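PDB 4ZOH: putative oxidoreductase molybdopterin-binding subunit from Sulfolobus tokodaii, which binds the pterin cytosine dinucleotide cofactor and is probably the catalytic subunit of a molybdenum hydroxylase of the xanthine oxidase family. Local coordinates for residues A[1-13]-A[594-606]. Sequence-based numbering, arbitrary orientation.
Sequences MYIGKPIKRIEDL and VGTVINPLLAEGQ. With MCN (pterin cytosine dinucleotide), chain D.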
loop_
_atom_site.group_PDB
_atom_site.type_symbol
_atom_site.label_atom_id
_atom_site.label_comp_id
_atom_site.label_asym_id
_atom_site.label_seq_id
_atom_site.Cartn_x
_atom_site.Cartn_y
_atom_site.Cartn_z
ATOM N N MET A 1 29.361 25.907 -7.157
ATOM C CA MET A 1 28.445 25.689 -6.049
ATOM C C MET A 1 26.949 25.666 -6.493
ATOM O O MET A 1 26.529 26.398 -7.393
ATOM C CB MET A 1 28.710 26.727 -4.963
ATOM C CG MET A 1 28.294 28.110 -5.395
ATOM S SD MET A 1 28.724 29.387 -4.235
ATOM C CE MET A 1 27.343 29.389 -3.093
ATOM N N TYR A 2 26.142 24.844 -5.825
ATOM C CA TYR A 2 24.678 24.844 -6.058
ATOM C C TYR A 2 23.875 25.863 -5.274
ATOM O O TYR A 2 22.855 26.334 -5.775
ATOM C CB TYR A 2 24.080 23.482 -5.742
ATOM C CG TYR A 2 24.543 22.405 -6.607
ATOM C CD1 TYR A 2 24.006 22.241 -7.879
ATOM C CD2 TYR A 2 25.490 21.496 -6.135
ATOM C CE1 TYR A 2 24.426 21.201 -8.709
ATOM C CE2 TYR A 2 25.912 20.442 -6.937
ATOM C CZ TYR A 2 25.383 20.319 -8.230
ATOM O OH TYR A 2 25.792 19.242 -9.013
ATOM N N ILE A 3 24.298 26.176 -4.052
ATOM C CA ILE A 3 23.587 27.202 -3.233
ATOM C C ILE A 3 23.623 28.548 -4.009
ATOM O O ILE A 3 24.686 28.963 -4.434
ATOM C CB ILE A 3 24.186 27.340 -1.821
ATOM C CG1 ILE A 3 23.981 26.036 -1.006
ATOM C CG2 ILE A 3 23.506 28.475 -1.044
ATOM C CD1 ILE A 3 24.769 25.965 0.316
ATOM N N GLY A 4 22.463 29.164 -4.232
ATOM C CA GLY A 4 22.361 30.467 -4.839
ATOM C C GLY A 4 21.958 30.300 -6.282
ATOM O O GLY A 4 21.524 31.248 -6.896
ATOM N N LYS A 5 21.992 29.073 -6.789
ATOM C CA LYS A 5 21.547 28.855 -8.171
ATOM C C LYS A 5 20.082 28.483 -8.294
ATOM O O LYS A 5 19.516 27.725 -7.387
ATOM C CB LYS A 5 22.366 27.739 -8.810
ATOM C CG LYS A 5 23.862 27.896 -8.649
ATOM C CD LYS A 5 24.431 28.928 -9.605
ATOM C CE LYS A 5 25.959 28.820 -9.600
ATOM N NZ LYS A 5 26.392 27.625 -10.388
ATOM N N PRO A 6 19.457 28.951 -9.413
ATOM C CA PRO A 6 18.050 28.573 -9.646
ATOM C C PRO A 6 17.964 27.112 -10.094
ATOM O O PRO A 6 17.506 26.842 -11.184
ATOM C CB PRO A 6 17.609 29.554 -10.762
ATOM C CG PRO A 6 18.922 29.899 -11.543
ATOM C CD PRO A 6 20.059 29.676 -10.584
ATOM N N ILE A 7 18.352 26.171 -9.234
ATOM C CA ILE A 7 18.296 24.732 -9.567
ATOM C C ILE A 7 16.868 24.230 -9.734
ATOM O O ILE A 7 15.991 24.517 -8.870
ATOM C CB ILE A 7 19.062 23.922 -8.503
ATOM C CG1 ILE A 7 20.559 24.359 -8.459
ATOM C CG2 ILE A 7 18.881 22.432 -8.712
ATOM C CD1 ILE A 7 21.384 24.159 -9.750
ATOM N N LYS A 8 16.575 23.554 -10.851
ATOM C CA LYS A 8 15.182 23.116 -11.091
ATOM C C LYS A 8 14.799 21.972 -10.088
ATOM O O LYS A 8 15.676 21.259 -9.605
ATOM C CB LYS A 8 14.958 22.672 -12.537
ATOM C CG LYS A 8 15.117 23.802 -13.577
ATOM C CD LYS A 8 15.111 23.268 -14.997
ATOM C CE LYS A 8 16.271 22.339 -15.357
ATOM N NZ LYS A 8 17.597 22.992 -15.643
ATOM N N ARG A 9 13.506 21.762 -9.853
ATOM C CA ARG A 9 13.038 20.913 -8.690
ATOM C C ARG A 9 13.272 19.455 -8.974
ATOM O O ARG A 9 12.847 18.882 -10.049
ATOM C CB ARG A 9 11.559 21.169 -8.354
ATOM C CG ARG A 9 11.335 22.556 -7.744
ATOM C CD ARG A 9 10.118 22.602 -6.810
ATOM N NE ARG A 9 8.993 21.755 -7.295
ATOM C CZ ARG A 9 7.973 21.340 -6.564
ATOM N NH1 ARG A 9 7.823 21.798 -5.279
ATOM N NH2 ARG A 9 7.051 20.525 -7.116
ATOM N N ILE A 10 13.990 18.850 -8.048
ATOM C CA ILE A 10 14.059 17.385 -7.999
ATOM C C ILE A 10 12.650 16.762 -7.740
ATOM O O ILE A 10 12.441 15.594 -8.001
ATOM C CB ILE A 10 15.098 16.861 -6.962
ATOM C CG1 ILE A 10 14.608 17.047 -5.503
ATOM C CG2 ILE A 10 16.469 17.485 -7.206
ATOM C CD1 ILE A 10 15.646 16.635 -4.442
ATOM N N GLU A 11 11.727 17.528 -7.175
ATOM C CA GLU A 11 10.391 16.983 -6.832
ATOM C C GLU A 11 9.527 16.801 -8.085
ATOM O O GLU A 11 8.553 16.045 -7.996
ATOM C CB GLU A 11 9.616 17.893 -5.820
ATOM C CG GLU A 11 10.306 18.139 -4.455
ATOM C CD GLU A 11 11.298 19.298 -4.408
ATOM O OE1 GLU A 11 11.900 19.665 -5.469
ATOM O OE2 GLU A 11 11.553 19.812 -3.264
ATOM N N ASP A 12 9.853 17.476 -9.221
ATOM C CA ASP A 12 8.845 17.605 -10.302
ATOM C C ASP A 12 8.502 16.327 -11.039
ATOM O O ASP A 12 7.309 16.108 -11.391
ATOM C CB ASP A 12 9.215 18.708 -11.298
ATOM C CG ASP A 12 9.101 20.074 -10.702
ATOM O OD1 ASP A 12 8.528 20.169 -9.588
ATOM O OD2 ASP A 12 9.553 21.057 -11.338
ATOM N N LEU A 13 9.501 15.450 -11.200
ATOM C CA LEU A 13 9.335 14.323 -12.137
ATOM C C LEU A 13 8.149 13.425 -11.796
ATOM O O LEU A 13 7.322 13.121 -12.673
ATOM C CB LEU A 13 10.631 13.492 -12.325
ATOM C CG LEU A 13 10.499 12.304 -13.322
ATOM C CD1 LEU A 13 10.170 12.812 -14.723
ATOM C CD2 LEU A 13 11.747 11.407 -13.401
ATOM N N VAL A 594 15.613 38.559 2.104
ATOM C CA VAL A 594 15.378 37.327 2.858
ATOM C C VAL A 594 16.660 36.639 3.232
ATOM O O VAL A 594 16.703 35.394 3.435
ATOM C CB VAL A 594 14.365 36.350 2.153
ATOM C CG1 VAL A 594 12.950 36.909 2.227
ATOM C CG2 VAL A 594 14.778 36.015 0.704
ATOM N N GLY A 595 17.715 37.443 3.396
ATOM C CA GLY A 595 19.024 36.868 3.710
ATOM C C GLY A 595 19.585 36.134 2.493
ATOM O O GLY A 595 19.134 36.382 1.348
ATOM N N THR A 596 20.576 35.249 2.714
ATOM C CA THR A 596 21.023 34.328 1.649
ATOM C C THR A 596 19.837 33.644 0.946
ATOM O O THR A 596 18.982 33.046 1.636
ATOM C CB THR A 596 21.979 33.289 2.202
ATOM O OG1 THR A 596 22.850 33.946 3.122
ATOM C CG2 THR A 596 22.812 32.578 1.057
ATOM N N VAL A 597 19.761 33.777 -0.390
ATOM C CA VAL A 597 18.763 33.073 -1.167
ATOM C C VAL A 597 19.373 31.746 -1.602
ATOM O O VAL A 597 20.356 31.702 -2.350
ATOM C CB VAL A 597 18.206 33.905 -2.335
ATOM C CG1 VAL A 597 17.134 33.128 -3.105
ATOM C CG2 VAL A 597 17.584 35.202 -1.822
ATOM N N ILE A 598 18.821 30.639 -1.096
ATOM C CA ILE A 598 19.333 29.281 -1.431
ATOM C C ILE A 598 19.013 28.917 -2.892
ATOM O O ILE A 598 19.830 28.268 -3.638
ATOM C CB ILE A 598 18.785 28.222 -0.434
ATOM C CG1 ILE A 598 18.974 28.683 1.035
ATOM C CG2 ILE A 598 19.398 26.878 -0.699
ATOM C CD1 ILE A 598 20.432 28.818 1.492
ATOM N N ASN A 599 17.859 29.352 -3.334
ATOM C CA ASN A 599 17.367 28.968 -4.648
ATOM C C ASN A 599 16.399 30.055 -5.127
ATOM O O ASN A 599 15.206 30.082 -4.723
ATOM C CB ASN A 599 16.743 27.554 -4.682
ATOM C CG ASN A 599 16.373 27.099 -6.122
ATOM O OD1 ASN A 599 15.884 27.875 -6.938
ATOM N ND2 ASN A 599 16.560 25.825 -6.395
ATOM N N PRO A 600 16.909 30.965 -6.002
ATOM C CA PRO A 600 16.087 32.112 -6.495
ATOM C C PRO A 600 14.882 31.692 -7.268
ATOM O O PRO A 600 13.878 32.400 -7.237
ATOM C CB PRO A 600 17.065 32.931 -7.400
ATOM C CG PRO A 600 18.431 32.491 -6.974
ATOM C CD PRO A 600 18.352 31.141 -6.276
ATOM N N LEU A 601 14.943 30.563 -7.985
ATOM C CA LEU A 601 13.752 30.130 -8.723
ATOM C C LEU A 601 12.548 29.799 -7.764
ATOM O O LEU A 601 11.425 30.211 -7.976
ATOM C CB LEU A 601 14.105 28.903 -9.594
ATOM C CG LEU A 601 13.012 28.297 -10.457
ATOM C CD1 LEU A 601 12.586 29.251 -11.597
ATOM C CD2 LEU A 601 13.507 26.955 -11.003
ATOM N N LEU A 602 12.846 29.053 -6.719
ATOM C CA LEU A 602 11.888 28.524 -5.691
ATOM C C LEU A 602 11.499 29.650 -4.768
ATOM O O LEU A 602 10.317 29.804 -4.465
ATOM C CB LEU A 602 12.599 27.395 -4.906
ATOM C CG LEU A 602 12.239 26.044 -5.548
ATOM C CD1 LEU A 602 12.488 26.018 -7.057
ATOM C CD2 LEU A 602 13.069 25.019 -4.810
ATOM N N ALA A 603 12.473 30.528 -4.439
ATOM C CA ALA A 603 12.140 31.697 -3.619
ATOM C C ALA A 603 11.149 32.607 -4.305
ATOM O O ALA A 603 10.115 32.974 -3.741
ATOM C CB ALA A 603 13.388 32.419 -3.139
ATOM N N GLU A 604 11.356 32.857 -5.576
ATOM C CA GLU A 604 10.418 33.702 -6.373
ATOM C C GLU A 604 9.091 32.984 -6.511
ATOM O O GLU A 604 7.978 33.598 -6.474
ATOM C CB GLU A 604 10.996 33.888 -7.821
ATOM C CG GLU A 604 9.991 34.617 -8.720
ATOM C CD GLU A 604 10.554 34.917 -10.146
ATOM O OE1 GLU A 604 11.761 34.684 -10.334
ATOM O OE2 GLU A 604 9.825 35.417 -11.049
ATOM N N GLY A 605 9.193 31.668 -6.701
ATOM C CA GLY A 605 7.967 30.858 -6.780
ATOM C C GLY A 605 7.112 31.054 -5.487
ATOM O O GLY A 605 5.943 31.257 -5.554
ATOM N N GLN A 606 7.750 31.060 -4.330
ATOM C CA GLN A 606 7.050 31.349 -3.013
ATOM C C GLN A 606 6.508 32.778 -2.940
ATOM O O GLN A 606 5.364 33.004 -2.521
ATOM C CB GLN A 606 8.040 31.121 -1.856
ATOM C CG GLN A 606 8.319 29.647 -1.651
ATOM C CD GLN A 606 7.007 28.886 -1.462
ATOM O OE1 GLN A 606 6.653 27.997 -2.266
ATOM N NE2 GLN A 606 6.238 29.274 -0.456
HETATM N N1 MCN D . 13.951 29.889 -0.088
HETATM C C2 MCN D . 15.244 30.172 -0.500
HETATM N N3 MCN D . 16.006 31.116 0.137
HETATM C C4 MCN D . 15.446 31.798 1.211
HETATM C C5 MCN D . 14.146 31.526 1.635
HETATM C C6 MCN D . 13.391 30.541 0.996
HETATM O O2 MCN D . 15.785 29.593 -1.447
HETATM N N4 MCN D . 16.192 32.700 1.812
HETATM C "C1'" MCN D . 13.224 28.847 -0.816
HETATM C C2D MCN D . 13.434 27.499 -0.122
HETATM O "O2'" MCN D . 14.497 26.769 -0.656
HETATM C "C3'" MCN D . 12.171 26.755 -0.469
HETATM C C4D MCN D . 11.193 27.824 -0.207
HETATM O O4D MCN D . 11.834 29.061 -0.746
HETATM O "O3'" MCN D . 12.107 26.360 -1.795
HETATM C "C5'" MCN D . 11.213 27.627 1.297
HETATM O "O5'" MCN D . 10.653 28.630 1.925
HETATM P PA MCN D . 10.775 28.849 3.530
HETATM O O1A MCN D . 11.787 28.127 4.274
HETATM O O2A MCN D . 10.736 30.352 3.513
HETATM O O3A MCN D . 9.193 28.374 3.872
HETATM P PB MCN D . 8.813 26.825 4.120
HETATM O O1B MCN D . 9.023 26.539 5.599
HETATM O O2B MCN D . 9.427 25.858 3.207
HETATM O O3B MCN D . 7.328 26.899 3.760
HETATM C C10 MCN D . 6.276 27.203 4.717
HETATM C "C9'" MCN D . 5.360 28.273 4.178
HETATM C "C8'" MCN D . 4.161 28.430 4.953
HETATM S "S8'" MCN D . 4.264 28.733 6.681
HETATM C "C7'" MCN D . 2.924 28.477 4.384
HETATM S "S7'" MCN D . 1.436 28.816 5.307
HETATM C "C6'" MCN D . 2.730 28.390 2.950
HETATM C C7 MCN D . 4.070 28.693 2.202
HETATM O "O9'" MCN D . 5.072 27.918 2.829
HETATM N "N5'" MCN D . 2.118 27.133 2.524
HETATM C C4A MCN D . 2.346 26.547 1.262
HETATM N "N8'" MCN D . 3.963 28.283 0.767
HETATM C C4B MCN D . 3.270 27.176 0.378
HETATM N "N1'" MCN D . 3.505 26.709 -0.851
HETATM C "C2'" MCN D . 2.894 25.596 -1.247
HETATM N "N2'" MCN D . 3.162 25.150 -2.457
HETATM N "N3'" MCN D . 1.946 24.896 -0.429
HETATM C "C4'" MCN D . 1.640 25.387 0.861
HETATM O "O4'" MCN D . 0.793 24.787 1.585
#
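Asn599 reaches from the start of helix 600-619 into the backbone of the N-terminal arm. CB passes between Lys5 O and the cytosine O2 of the cofactor. With CG anti to the backbone N (chi1 -173°), the amide carbon comes to 3.4 Å from Lys5 O. At the tip, ND2 gives Ile7 O a nearly straight bond, 2.9 Å long, in the carbonyl plane and on a lone pair; it also donates to Gln452 of helix 446-458. Asn599 is the N-cap of its own helix: OD1 accepts from Leu602 N at 3.3 Å, the donor lying above the plane of the side-chain carbonyl.

Three residues before Ile7, the type II turn from Tyr2 to Lys5 brings Gly4 N to Ile598 O at 2.8 Å. Around these bonds, Pro6 CB rests on Leu601 CB (3.8 Å), and Leu602 CD1 meets Arg9 CG at 3.7 Å. Replacing Asn599 by an alanine would probably leave Ile7 O and Gln452 without their donor and the helix start without its cap.

On the cofactor side, Ile598 N and Asn599 N donate to cytosine N3 and O2, while Thr596 O accepts from N4 (2.8 Å). The same short loop thus reads the base with its backbone and ties down the N-terminal arm, a polar coupling consistent with a firmly held cytosine end of the cofactor.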